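Local coordinates for cellulose 1,4-beta-cellobiosidase (PDB 4JJJ), which probably hydrolyses cellulose to cellobiose, the chain here being its family 48 glycoside hydrolase catalytic module, built on an (alpha/alpha)6 fold, at residues A[119-131]-A[268-282]. The protein carries 1 engineered substitution. Sequence-based numbering, arbitrary orientation. Where two conformers were deposited one is given.
Sequences LMNNVPVGQDPLA and FDKYFKKIGNCVGAT. With BGC (beta-D-glucopyranose), chain D; BGC (beta-D-glucopyranose), chain B.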
loop_
_atom_site.group_PDB
_atom_site.type_symbol
_atom_site.label_atom_id
_atom_site.label_comp_id
_atom_site.label_asym_id
_atom_site.label_seq_id
_atom_site.Cartn_x
_atom_site.Cartn_y
_atom_site.Cartn_z
ATOM N N LEU A 119 15.310 22.562 -0.324
ATOM C CA LEU A 119 16.495 21.794 -0.633
ATOM C C LEU A 119 17.657 22.153 0.263
ATOM O O LEU A 119 17.875 23.347 0.533
ATOM C CB LEU A 119 16.924 22.029 -2.060
ATOM C CG LEU A 119 16.149 21.417 -3.212
ATOM C CD1 LEU A 119 14.720 21.876 -3.383
ATOM C CD2 LEU A 119 16.929 21.800 -4.463
ATOM N N MET A 120 18.399 21.137 0.704
ATOM C CA MET A 120 19.608 21.314 1.541
ATOM C C MET A 120 20.793 20.589 0.910
ATOM O O MET A 120 20.942 19.380 0.950
ATOM C CB MET A 120 19.371 20.874 2.976
ATOM C CG MET A 120 18.295 21.670 3.679
ATOM S SD MET A 120 18.022 21.203 5.374
ATOM C CE MET A 120 16.803 22.436 5.842
ATOM N N ASN A 121 21.630 21.327 0.231
ATOM C CA ASN A 121 22.799 20.702 -0.392
ATOM C C ASN A 121 23.922 20.250 0.538
ATOM O O ASN A 121 24.807 19.455 0.069
ATOM C CB ASN A 121 23.455 21.675 -1.398
ATOM C CG ASN A 121 22.560 21.957 -2.562
ATOM O OD1 ASN A 121 21.913 21.054 -3.085
ATOM N ND2 ASN A 121 22.461 23.215 -2.942
ATOM N N ASN A 122 23.911 20.683 1.777
ATOM C CA ASN A 122 24.967 20.288 2.774
ATOM C C ASN A 122 24.704 18.931 3.399
ATOM O O ASN A 122 25.518 18.457 4.168
ATOM C CB ASN A 122 25.152 21.348 3.876
ATOM C CG ASN A 122 23.929 21.538 4.765
ATOM O OD1 ASN A 122 22.824 21.095 4.479
ATOM N ND2 ASN A 122 24.136 22.214 5.871
ATOM N N VAL A 123 23.562 18.292 3.070
ATOM C CA VAL A 123 23.263 16.992 3.639
ATOM C C VAL A 123 23.729 15.934 2.657
ATOM O O VAL A 123 23.312 15.941 1.523
ATOM C CB VAL A 123 21.780 16.877 3.930
ATOM C CG1 VAL A 123 21.428 15.436 4.192
ATOM C CG2 VAL A 123 21.373 17.754 5.091
ATOM N N PRO A 124 24.667 15.083 3.065
ATOM C CA PRO A 124 25.146 14.040 2.180
ATOM C C PRO A 124 24.049 13.021 1.771
ATOM O O PRO A 124 23.283 12.628 2.612
ATOM C CB PRO A 124 26.254 13.378 2.973
ATOM C CG PRO A 124 26.584 14.302 4.080
ATOM C CD PRO A 124 25.418 15.145 4.340
ATOM N N VAL A 125 24.013 12.732 0.489
ATOM C CA VAL A 125 23.192 11.683 -0.138
ATOM C C VAL A 125 24.138 10.601 -0.648
ATOM O O VAL A 125 25.221 10.836 -1.291
ATOM C CB VAL A 125 22.290 12.273 -1.220
ATOM C CG1 VAL A 125 21.352 11.287 -1.940
ATOM C CG2 VAL A 125 21.467 13.399 -0.587
ATOM N N GLY A 126 23.720 9.350 -0.393
ATOM C CA GLY A 126 24.521 8.231 -0.875
ATOM C C GLY A 126 24.416 7.919 -2.338
ATOM O O GLY A 126 23.727 8.626 -3.108
ATOM N N GLN A 127 25.162 6.918 -2.744
ATOM C CA GLN A 127 25.152 6.411 -4.098
ATOM C C GLN A 127 23.978 5.378 -4.195
ATOM O O GLN A 127 23.729 4.601 -3.296
ATOM C CB GLN A 127 26.491 5.743 -4.427
ATOM C CG GLN A 127 27.588 6.872 -4.651
ATOM C CD GLN A 127 28.977 6.372 -5.093
ATOM O OE1 GLN A 127 29.257 5.177 -5.036
ATOM N NE2 GLN A 127 29.866 7.313 -5.514
ATOM N N ASP A 128 23.287 5.440 -5.311
ATOM C CA ASP A 128 22.329 4.396 -5.635
ATOM C C ASP A 128 22.991 3.236 -6.309
ATOM O O ASP A 128 23.472 3.409 -7.447
ATOM C CB ASP A 128 21.304 5.050 -6.638
ATOM C CG ASP A 128 20.335 4.064 -7.317
ATOM O OD1 ASP A 128 20.400 2.840 -7.194
ATOM O OD2 ASP A 128 19.504 4.610 -8.145
ATOM N N PRO A 129 22.954 2.028 -5.687
ATOM C CA PRO A 129 23.690 0.862 -6.185
ATOM C C PRO A 129 22.859 -0.038 -7.045
ATOM O O PRO A 129 23.344 -1.072 -7.461
ATOM C CB PRO A 129 24.089 0.123 -4.902
ATOM C CG PRO A 129 22.913 0.369 -4.026
ATOM C CD PRO A 129 22.425 1.782 -4.318
ATOM N N LEU A 130 21.622 0.388 -7.351
ATOM C CA LEU A 130 20.747 -0.414 -8.156
ATOM C C LEU A 130 20.641 0.043 -9.608
ATOM O O LEU A 130 20.471 -0.776 -10.498
ATOM C CB LEU A 130 19.288 -0.385 -7.650
ATOM C CG LEU A 130 19.107 -0.926 -6.216
ATOM C CD1 LEU A 130 17.641 -0.721 -5.897
ATOM C CD2 LEU A 130 19.636 -2.343 -6.001
ATOM N N ALA A 131 20.710 1.349 -9.857
ATOM C CA ALA A 131 20.272 1.875 -11.152
ATOM C C ALA A 131 21.041 1.306 -12.383
ATOM O O ALA A 131 20.471 0.925 -13.387
ATOM C CB ALA A 131 20.399 3.377 -11.123
ATOM N N PHE A 268 15.990 0.520 0.454
ATOM C CA PHE A 268 17.059 1.528 0.690
ATOM C C PHE A 268 16.571 2.713 1.479
ATOM O O PHE A 268 15.449 3.177 1.273
ATOM C CB PHE A 268 17.727 1.932 -0.609
ATOM C CG PHE A 268 18.548 0.864 -1.150
ATOM C CD1 PHE A 268 17.934 -0.172 -1.847
ATOM C CD2 PHE A 268 19.913 0.786 -0.922
ATOM C CE1 PHE A 268 18.670 -1.245 -2.317
ATOM C CE2 PHE A 268 20.652 -0.276 -1.404
ATOM C CZ PHE A 268 20.046 -1.308 -2.108
ATOM N N ASP A 269 17.454 3.296 2.275
ATOM C CA ASP A 269 17.164 4.584 2.916
ATOM C C ASP A 269 16.721 5.618 1.841
ATOM O O ASP A 269 17.218 5.596 0.717
ATOM C CB ASP A 269 18.443 5.083 3.622
ATOM C CG ASP A 269 18.232 6.390 4.346
ATOM O OD1 ASP A 269 17.725 6.343 5.496
ATOM O OD2 ASP A 269 18.585 7.427 3.758
ATOM N N LYS A 270 15.871 6.560 2.245
ATOM C CA LYS A 270 15.338 7.519 1.334
ATOM C C LYS A 270 16.442 8.166 0.493
ATOM O O LYS A 270 16.296 8.318 -0.710
ATOM C CB LYS A 270 14.553 8.538 2.074
ATOM C CG LYS A 270 13.740 9.504 1.270
ATOM C CD LYS A 270 13.011 10.575 2.105
ATOM C CE LYS A 270 12.245 11.545 1.229
ATOM N NZ LYS A 270 11.529 12.511 2.079
ATOM N N TYR A 271 17.469 8.677 1.190
ATOM C CA TYR A 271 18.542 9.359 0.514
ATOM C C TYR A 271 19.839 8.540 0.529
ATOM O O TYR A 271 20.971 9.093 0.458
ATOM C CB TYR A 271 18.753 10.753 1.114
ATOM C CG TYR A 271 17.630 11.688 0.796
ATOM C CD1 TYR A 271 17.503 12.215 -0.466
ATOM C CD2 TYR A 271 16.656 11.997 1.800
ATOM C CE1 TYR A 271 16.395 13.059 -0.784
ATOM C CE2 TYR A 271 15.570 12.823 1.490
ATOM C CZ TYR A 271 15.474 13.320 0.184
ATOM O OH TYR A 271 14.374 14.178 -0.047
ATOM N N PHE A 272 19.709 7.233 0.488
ATOM C CA PHE A 272 20.781 6.291 0.422
ATOM C C PHE A 272 21.839 6.567 1.522
ATOM O O PHE A 272 23.008 6.375 1.267
ATOM C CB PHE A 272 21.389 6.262 -1.003
ATOM C CG PHE A 272 20.419 5.750 -2.054
ATOM C CD1 PHE A 272 20.261 4.383 -2.256
ATOM C CD2 PHE A 272 19.640 6.657 -2.812
ATOM C CE1 PHE A 272 19.275 3.984 -3.160
ATOM C CE2 PHE A 272 18.702 6.226 -3.736
ATOM C CZ PHE A 272 18.498 4.864 -3.864
ATOM N N LYS A 273 21.386 7.004 2.671
ATOM C CA LYS A 273 22.307 7.081 3.825
ATOM C C LYS A 273 22.677 5.736 4.298
ATOM O O LYS A 273 21.923 4.751 4.243
ATOM C CB LYS A 273 21.653 7.744 4.970
ATOM C CG LYS A 273 21.218 9.156 4.796
ATOM C CD LYS A 273 22.293 10.165 4.770
ATOM C CE LYS A 273 21.820 11.499 5.376
ATOM N NZ LYS A 273 23.016 12.397 5.284
ATOM N N LYS A 274 23.848 5.648 4.916
ATOM C CA LYS A 274 24.190 4.419 5.561
ATOM C C LYS A 274 23.178 4.101 6.659
ATOM O O LYS A 274 22.774 4.966 7.474
ATOM C CB LYS A 274 25.535 4.580 6.241
ATOM C CG LYS A 274 26.086 3.355 6.975
ATOM C CD LYS A 274 27.493 3.716 7.515
ATOM C CE LYS A 274 28.143 2.556 8.235
ATOM N NZ LYS A 274 28.683 1.521 7.307
ATOM N N ILE A 275 22.772 2.845 6.717
ATOM C CA ILE A 275 21.869 2.431 7.779
ATOM C C ILE A 275 22.505 2.301 9.121
ATOM O O ILE A 275 23.599 1.700 9.270
ATOM C CB ILE A 275 21.201 1.075 7.473
ATOM C CG1 ILE A 275 20.511 1.093 6.111
ATOM C CG2 ILE A 275 20.318 0.673 8.659
ATOM C CD1 ILE A 275 19.329 2.016 6.019
ATOM N N GLY A 276 21.885 2.896 10.112
ATOM C CA GLY A 276 22.199 2.590 11.494
ATOM C C GLY A 276 22.705 3.801 12.237
ATOM O O GLY A 276 23.643 4.416 11.807
ATOM N N ASN A 277 22.057 4.065 13.358
ATOM C CA ASN A 277 22.355 5.231 14.222
ATOM C C ASN A 277 22.525 6.488 13.363
ATOM O O ASN A 277 23.449 7.293 13.487
ATOM C CB ASN A 277 23.562 4.890 15.063
ATOM C CG ASN A 277 23.306 3.631 15.924
ATOM O OD1 ASN A 277 22.354 3.574 16.629
ATOM N ND2 ASN A 277 24.097 2.587 15.740
ATOM N N CYS A 278 21.578 6.665 12.428
ATOM C CA CYS A 278 21.694 7.677 11.400
ATOM C C CYS A 278 20.993 8.873 11.959
ATOM O O CYS A 278 19.802 9.162 11.629
ATOM C CB CYS A 278 21.033 7.191 10.111
ATOM S SG CYS A 278 21.246 8.268 8.676
ATOM N N VAL A 279 21.756 9.677 12.742
ATOM C CA VAL A 279 21.174 10.761 13.523
ATOM C C VAL A 279 21.971 12.005 13.103
ATOM O O VAL A 279 23.198 12.003 13.220
ATOM C CB VAL A 279 21.297 10.532 15.026
ATOM C CG1 VAL A 279 20.797 11.710 15.802
ATOM C CG2 VAL A 279 20.489 9.326 15.417
ATOM N N GLY A 280 21.276 13.029 12.637
ATOM C CA GLY A 280 21.901 14.261 12.156
ATOM C C GLY A 280 22.059 14.182 10.646
ATOM O O GLY A 280 22.898 13.451 10.128
ATOM N N ALA A 281 21.239 14.924 9.916
ATOM C CA ALA A 281 21.301 14.872 8.513
ATOM C C ALA A 281 22.668 15.229 7.906
ATOM O O ALA A 281 23.083 14.584 6.983
ATOM C CB ALA A 281 20.202 15.682 7.895
ATOM N N THR A 282 23.424 16.183 8.502
ATOM C CA THR A 282 24.743 16.510 7.940
ATOM C C THR A 282 25.835 15.558 8.391
ATOM O O THR A 282 26.815 15.476 7.697
ATOM C CB THR A 282 25.194 17.967 8.299
ATOM O OG1 THR A 282 25.091 18.096 9.728
ATOM C CG2 THR A 282 24.259 18.932 7.653
HETATM C C2 BGC D . 8.623 12.079 -0.515
HETATM C C3 BGC D . 9.291 13.314 -1.082
HETATM C C4 BGC D . 9.162 13.403 -2.591
HETATM C C5 BGC D . 7.741 13.187 -3.042
HETATM C C6 BGC D . 7.528 13.067 -4.504
HETATM C C1 BGC D . 7.171 12.008 -1.048
HETATM O O2 BGC D . 8.649 12.026 0.905
HETATM O O3 BGC D . 10.695 13.327 -0.703
HETATM O O4 BGC D . 9.572 14.772 -2.928
HETATM O O5 BGC D . 7.201 11.957 -2.465
HETATM O O6 BGC D . 6.155 12.978 -4.837
HETATM C C2 BGC B . 10.367 16.249 -4.484
HETATM C C3 BGC B . 11.410 16.440 -5.578
HETATM C C4 BGC B . 12.820 16.096 -5.032
HETATM C C5 BGC B . 12.785 14.694 -4.417
HETATM C C6 BGC B . 14.129 14.341 -3.695
HETATM C C1 BGC B . 10.440 14.810 -3.980
HETATM O O2 BGC B . 9.106 16.483 -5.081
HETATM O O3 BGC B . 11.355 17.826 -5.987
HETATM O O4 BGC B . 13.773 16.034 -6.093
HETATM O O5 BGC B . 11.755 14.656 -3.422
HETATM O O6 BGC B . 14.371 15.174 -2.561
#
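Lys273 reaches across to the backbone of Pro124, its NZ 2.7 Å from Pro124 O, where two long loops of the (alpha/alpha)6 glycoside hydrolase fold meet beside the glucan-binding site. The ammonium lies in the carbonyl plane on a lone pair of that oxygen. It also donates to Ala281 O at 2.8 Å, and to Cys284 O beyond, so three backbone carbonyls grip one charged nitrogen. Bends at chi2 (-73°) and chi3 bring the lysine chain back to them from a CB that points away. A methionine in its place would probably leave Pro124 O and Ala281 O without the donor they share, and nothing polar to link them. Val123 packs beside this junction, CG2 lying 3.7 Å from Ala281 CB.

Two residues on from Pro124, Gly126 N donates to Tyr271 O over 2.9 Å, with an N-H...O angle of 158°. Beyond it, Asp128 CA sits 4.0 Å from the Phe272 ring centroid and 14° off the ring normal, a CH-pi contact over the face; the Asp128 carboxylate runs nearly parallel to the ring. Pro129 CG and Leu130 CD1 both meet the Phe268 ring obliquely.

In the second shell, each segment carries an Asx turn. Asp128 OD1 takes the N-H groups of Leu130 and Ala131, while Asp128 OD2 is held by Tyr97 and Tyr265. Asp269 OD2 accepts from Tyr271 N and Lys273 N on opposite faces of its carboxylate, around the type I turn from Asp269 to Phe272, whose middle residues Lys270 and Tyr271 both reach the sugars. Lys270 NZ, salt-bridged to Glu108, donates to O2 of the chain D glucose, and Tyr271 OH donates to O6 of the chain B glucose at 2.7 Å, with that O6 in the plane of the tyrosine ring.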